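Local atomic coordinates of acetyltransferase PA1377 (Pseudomonas aeruginosa, PDB entry 2VI7), a protein that probably transfers the acetyl group of acetyl-coenzyme A to an amino group, as N-acetyltransferases of the GNAT (GCN5-related) family do. Residues Val30-Leu35 with Met91-Ala96; Arg57-Leu61 with Ala73-Pro79. All blocks are in the same frame, centred on the assembly; numbering follows the deposited sequence.

Interaction 1: residues Val30-Leu35 with Met91-Ala96; sequences VARQVL and MGVAVA
The flat groups met across V30-L35 and M91-A96 are peptide units, touched at their oxygens: the methyl CE of M91 reaches Q33 O at 3.5 Å, and CG2 of V30 comes to 3.6 Å from V95 O. M91 gets there because its chain bends at both chi2 (-75°) and chi3 (-42°), folding over the turn; a flexible, unbranched thioether suits such a curved path. On the way its CG lies 3.6 Å from L35 CG, the two side chains crossing at about a right angle, while its CB packs against CG1 of V34. With CG1 anti to the backbone N (chi1 173°), V30 presents that methyl to CB of A94, 4.1 Å away, and leaves CG2 for the A96 end. The small A94 lets both valines approach. The type I turn A31-V34 brings V34 and L35 beside strand 86-95, and Y128 OH and Y138 OH bond V34 O and V93 N. In GNAT proteins the strand corresponding to 86-95 leads into the loop that binds the acetyl-CoA pyrophosphate and the helix after it, here probably 102-117. No direct hydrogen bond joins the segments. One water bridges them, donating to V93 O (2.8 Å) and weakly to Q33 O, so the contact depends mainly on apolar fit, with water serving the carbonyls between.

Interaction 2: residues Arg57-Leu61 with Ala73-Pro79; sequences RLLIL and ASLEQHP
NH2 of R57 is shared by two acceptors of A73-P79: it gives a salt-bridging hydrogen bond to OE2 of E76 at 2.9 Å and a weak one to the backbone O of Q77 at 2.8 Å. The carboxylate is met on its anti side, and its plane stands 60° from that of the guanidinium. A bend at chi3 (42°) swings the guanidinium across toward E76 and the Q77 carbonyl, with CB of P79 over one face, 3.6 Å from R57 NH2. Arginine suits this strand end, being long enough to serve a side chain and a carbonyl together. Its own backbone O accepts from Q77 N, and beyond it regular antiparallel pairing sets in. L59 and L75 form a hydrogen-bonded pair, L59 N to L75 O and L75 N to L59 O both measuring 2.7 Å, the former almost straight at 175°; L61 and A73 pair likewise. Between them, I60 and S74 are a non-hydrogen-bonded pair, with I60 CG1 3.6 Å from S74 CB. The beta-branched isoleucine fits an extended backbone, and the small serine leaves room for it. L58 and E76, on the R57 side of L59 and L75, are also a non-hydrogen-bonded pair, L58 CD1 resting on CB of E76. Strands 58-65 and 68-77 thus make a beta hairpin in the GNAT sheet. L59, L61, A73 and L75 project toward helix 102-117, touching I113, L110 and A114, whereas L58, I60, S74 and E76 occupy the other face; strands 8-12 and 86-95 flank the hairpin.

Both interactions belong to one mixed sheet, in which strands 68-77 and 86-95 are neighbours; their centres lie about 16 Å apart, and CG2 of V93 packs 3.9 Å from CB of A73 where they touch. Each is partly buried, but the chemistry differs. Interaction 2 joins two hairpin strands, so main-chain hydrogen bonds carry it, with a charged pair at one end and L59, L61 and L75 turned to helix 102-117. Interaction 1 sets the turn A31-V34 against strand 86-95 without strand pairing, relying on aliphatic packing and one water. R82 of the second subunit bonds the backbone oxygens of A31 and R32, whereas no other chain of the assembly touches the segments of interaction 2.

Interaction 1: residues Val30-Leu35 with Met91-Ala96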
loop_
_atom_site.group_PDB
_atom_site.type_symbol
_atom_site.label_atom_id
_atom_site.label_comp_id
_atom_site.label_asym_id
_atom_site.label_seq_id
_atom_site.Cartn_x
_atom_site.Cartn_y
_atom_site.Cartn_z
ATOM N N VAL A 30 19.089 11.465 4.554
ATOM C CA VAL A 30 18.614 10.524 3.545
ATOM C C VAL A 30 17.373 9.807 4.071
ATOM O O VAL A 30 16.334 9.775 3.408
ATOM C CB VAL A 30 19.685 9.448 3.213
ATOM C CG1 VAL A 30 19.104 8.391 2.281
ATOM C CG2 VAL A 30 20.894 10.101 2.580
ATOM N N ALA A 31 17.487 9.242 5.270
ATOM C CA ALA A 31 16.389 8.514 5.885
ATOM C C ALA A 31 15.124 9.344 6.085
ATOM O O ALA A 31 14.017 8.828 5.943
ATOM C CB ALA A 31 16.841 7.932 7.223
ATOM N N ARG A 32 15.270 10.630 6.389
ATOM C CA ARG A 32 14.092 11.449 6.648
ATOM C C ARG A 32 13.225 11.761 5.445
ATOM O O ARG A 32 12.054 12.073 5.609
ATOM C CB ARG A 32 14.478 12.748 7.361
ATOM C CG ARG A 32 15.235 13.736 6.524
ATOM C CD ARG A 32 15.596 14.977 7.326
ATOM N NE ARG A 32 14.477 15.906 7.483
ATOM C CZ ARG A 32 13.951 16.631 6.493
ATOM N NH1 ARG A 32 14.437 16.535 5.260
ATOM N NH2 ARG A 32 12.955 17.479 6.737
ATOM N N GLN A 33 13.778 11.666 4.240
ATOM C CA GLN A 33 12.990 11.956 3.042
ATOM C C GLN A 33 12.283 10.725 2.455
ATOM O O GLN A 33 11.634 10.801 1.404
ATOM C CB GLN A 33 13.860 12.650 1.990
ATOM C CG GLN A 33 14.369 14.025 2.435
ATOM C CD GLN A 33 13.259 15.081 2.555
ATOM O OE1 GLN A 33 12.157 14.804 3.028
ATOM N NE2 GLN A 33 13.565 16.305 2.137
ATOM N N VAL A 34 12.418 9.597 3.152
ATOM C CA VAL A 34 11.762 8.342 2.784
ATOM C C VAL A 34 11.053 7.867 4.062
ATOM O O VAL A 34 10.647 8.702 4.880
ATOM C CB VAL A 34 12.779 7.265 2.247
ATOM C CG1 VAL A 34 13.262 7.664 0.859
ATOM C CG2 VAL A 34 13.974 7.130 3.165
ATOM N N LEU A 35 10.884 6.562 4.246
ATOM C CA LEU A 35 10.211 6.060 5.447
ATOM C C LEU A 35 11.094 5.150 6.291
ATOM O O LEU A 35 10.621 4.504 7.227
ATOM C CB LEU A 35 8.922 5.322 5.069
ATOM C CG LEU A 35 7.726 6.153 4.594
ATOM C CD1 LEU A 35 6.630 5.259 4.023
ATOM C CD2 LEU A 35 7.217 6.958 5.759
ATOM N N MET A 91 8.537 5.633 -1.512
ATOM C CA MET A 91 8.798 7.062 -1.307
ATOM C C MET A 91 9.814 7.523 -2.349
ATOM O O MET A 91 10.306 8.659 -2.331
ATOM C CB MET A 91 9.336 7.318 0.101
ATOM C CG MET A 91 8.309 7.191 1.212
ATOM S SD MET A 91 7.164 8.584 1.325
ATOM C CE MET A 91 8.243 9.980 1.077
ATOM N N GLY A 92 10.127 6.607 -3.256
ATOM C CA GLY A 92 11.045 6.904 -4.332
ATOM C C GLY A 92 12.525 6.650 -4.141
ATOM O O GLY A 92 12.967 5.678 -3.528
ATOM N N VAL A 93 13.287 7.582 -4.692
ATOM C CA VAL A 93 14.734 7.566 -4.719
ATOM C C VAL A 93 15.401 8.059 -3.411
ATOM O O VAL A 93 15.091 9.146 -2.911
ATOM C CB VAL A 93 15.162 8.409 -5.963
ATOM C CG1 VAL A 93 15.882 9.649 -5.564
ATOM C CG2 VAL A 93 15.981 7.594 -6.899
ATOM N N ALA A 94 16.299 7.244 -2.851
ATOM C CA ALA A 94 17.030 7.573 -1.617
ATOM C C ALA A 94 18.449 7.946 -2.018
ATOM O O ALA A 94 19.263 7.066 -2.300
ATOM C CB ALA A 94 17.055 6.378 -0.691
ATOM N N VAL A 95 18.751 9.244 -2.026
ATOM C CA VAL A 95 20.068 9.704 -2.451
ATOM C C VAL A 95 20.878 10.513 -1.438
ATOM O O VAL A 95 20.353 11.403 -0.756
ATOM C CB VAL A 95 19.942 10.531 -3.749
ATOM C CG1 VAL A 95 21.315 10.902 -4.275
ATOM C CG2 VAL A 95 19.187 9.738 -4.788
ATOM N N ALA A 96 22.172 10.190 -1.374
ATOM C CA ALA A 96 23.116 10.864 -0.487
ATOM C C ALA A 96 23.418 12.239 -1.072
ATOM O O ALA A 96 23.248 13.266 -0.403
ATOM C CB ALA A 96 24.406 10.060 -0.373
HETATM O O HOH W 1 13.640 10.966 -1.401
#

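Interaction 2: residues Arg57-Leu61 with Ala73-Pro79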
loop_
_atom_site.group_PDB
_atom_site.type_symbol
_atom_site.label_atom_id
_atom_site.label_comp_id
_atom_site.label_asym_id
_atom_site.label_seq_id
_atom_site.Cartn_x
_atom_site.Cartn_y
_atom_site.Cartn_z
ATOM N N ARG A 57 9.614 -9.849 -9.429
ATOM C CA ARG A 57 8.719 -8.718 -9.204
ATOM C C ARG A 57 9.384 -7.535 -8.482
ATOM O O ARG A 57 9.072 -6.375 -8.751
ATOM C CB ARG A 57 7.521 -9.163 -8.365
ATOM C CG ARG A 57 6.495 -10.030 -9.063
ATOM C CD ARG A 57 5.420 -10.461 -8.052
ATOM N NE ARG A 57 5.014 -9.371 -7.155
ATOM C CZ ARG A 57 5.554 -9.117 -5.961
ATOM N NH1 ARG A 57 6.535 -9.879 -5.488
ATOM N NH2 ARG A 57 5.121 -8.084 -5.242
ATOM N N LEU A 58 10.275 -7.834 -7.546
ATOM C CA LEU A 58 10.952 -6.794 -6.790
ATOM C C LEU A 58 12.351 -6.556 -7.310
ATOM O O LEU A 58 13.179 -7.461 -7.313
ATOM C CB LEU A 58 11.035 -7.162 -5.308
ATOM C CG LEU A 58 11.879 -6.219 -4.439
ATOM C CD1 LEU A 58 11.346 -4.795 -4.514
ATOM C CD2 LEU A 58 11.849 -6.703 -3.006
ATOM N N LEU A 59 12.610 -5.335 -7.756
ATOM C CA LEU A 59 13.926 -4.977 -8.247
ATOM C C LEU A 59 14.473 -3.867 -7.370
ATOM O O LEU A 59 13.857 -2.811 -7.238
ATOM C CB LEU A 59 13.867 -4.482 -9.691
ATOM C CG LEU A 59 15.157 -3.789 -10.155
ATOM C CD1 LEU A 59 16.346 -4.743 -10.050
ATOM C CD2 LEU A 59 14.971 -3.294 -11.586
ATOM N N ILE A 60 15.622 -4.117 -6.756
ATOM C CA ILE A 60 16.248 -3.115 -5.915
ATOM C C ILE A 60 17.619 -2.808 -6.490
ATOM O O ILE A 60 18.419 -3.709 -6.753
ATOM C CB ILE A 60 16.374 -3.599 -4.451
ATOM C CG1 ILE A 60 14.984 -3.915 -3.894
ATOM C CG2 ILE A 60 17.021 -2.516 -3.591
ATOM C CD1 ILE A 60 15.025 -4.667 -2.611
ATOM N N LEU A 61 17.872 -1.522 -6.710
ATOM C CA LEU A 61 19.142 -1.074 -7.253
ATOM C C LEU A 61 19.889 -0.206 -6.256
ATOM O O LEU A 61 19.294 0.445 -5.396
ATOM C CB LEU A 61 18.928 -0.262 -8.533
ATOM C CG LEU A 61 18.392 -0.953 -9.785
ATOM C CD1 LEU A 61 18.212 0.098 -10.869
ATOM C CD2 LEU A 61 19.347 -2.051 -10.239
ATOM N N ALA A 73 17.092 2.666 -4.846
ATOM C CA ALA A 73 15.692 2.785 -5.257
ATOM C C ALA A 73 15.185 1.394 -5.620
ATOM O O ALA A 73 15.958 0.541 -6.039
ATOM C CB ALA A 73 15.565 3.727 -6.455
ATOM N N SER A 74 13.890 1.167 -5.451
ATOM C CA SER A 74 13.320 -0.133 -5.750
ATOM C C SER A 74 11.995 -0.048 -6.497
ATOM O O SER A 74 11.212 0.884 -6.303
ATOM C CB SER A 74 13.108 -0.913 -4.455
ATOM O OG SER A 74 12.145 -0.263 -3.642
ATOM N N LEU A 75 11.768 -1.037 -7.356
ATOM C CA LEU A 75 10.546 -1.149 -8.148
ATOM C C LEU A 75 9.938 -2.505 -7.825
ATOM O O LEU A 75 10.623 -3.523 -7.885
ATOM C CB LEU A 75 10.863 -1.082 -9.647
ATOM C CG LEU A 75 9.701 -1.392 -10.608
ATOM C CD1 LEU A 75 8.567 -0.383 -10.409
ATOM C CD2 LEU A 75 10.194 -1.359 -12.043
ATOM N N GLU A 76 8.661 -2.517 -7.465
ATOM C CA GLU A 76 7.976 -3.761 -7.147
ATOM C C GLU A 76 6.610 -3.887 -7.822
ATOM O O GLU A 76 5.683 -3.114 -7.560
ATOM C CB GLU A 76 7.824 -3.920 -5.627
ATOM C CG GLU A 76 6.911 -5.070 -5.235
ATOM C CD GLU A 76 6.863 -5.303 -3.742
ATOM O OE1 GLU A 76 7.113 -4.344 -2.986
ATOM O OE2 GLU A 76 6.559 -6.442 -3.324
ATOM N N GLN A 77 6.503 -4.869 -8.710
ATOM C CA GLN A 77 5.258 -5.129 -9.408
ATOM C C GLN A 77 4.289 -5.608 -8.345
ATOM O O GLN A 77 4.630 -6.465 -7.531
ATOM C CB GLN A 77 5.456 -6.218 -10.459
ATOM C CG GLN A 77 4.178 -6.630 -11.156
ATOM C CD GLN A 77 4.414 -7.709 -12.178
ATOM O OE1 GLN A 77 5.021 -8.737 -11.878
ATOM N NE2 GLN A 77 3.936 -7.489 -13.395
ATOM N N HIS A 78 3.084 -5.057 -8.333
ATOM C CA HIS A 78 2.123 -5.463 -7.325
ATOM C C HIS A 78 1.818 -6.958 -7.421
ATOM O O HIS A 78 1.601 -7.486 -8.517
ATOM C CB HIS A 78 0.842 -4.645 -7.456
ATOM C CG HIS A 78 -0.003 -4.667 -6.222
ATOM N ND1 HIS A 78 -0.602 -5.815 -5.752
ATOM C CD2 HIS A 78 -0.303 -3.695 -5.328
ATOM C CE1 HIS A 78 -1.232 -5.551 -4.621
ATOM N NE2 HIS A 78 -1.067 -4.271 -4.343
ATOM N N PRO A 79 1.805 -7.662 -6.267
ATOM C CA PRO A 79 1.534 -9.104 -6.181
ATOM C C PRO A 79 0.127 -9.569 -6.576
ATOM O O PRO A 79 -0.054 -10.712 -7.008
ATOM C CB PRO A 79 1.856 -9.428 -4.721
ATOM C CG PRO A 79 1.501 -8.157 -4.016
ATOM C CD PRO A 79 2.129 -7.126 -4.932
#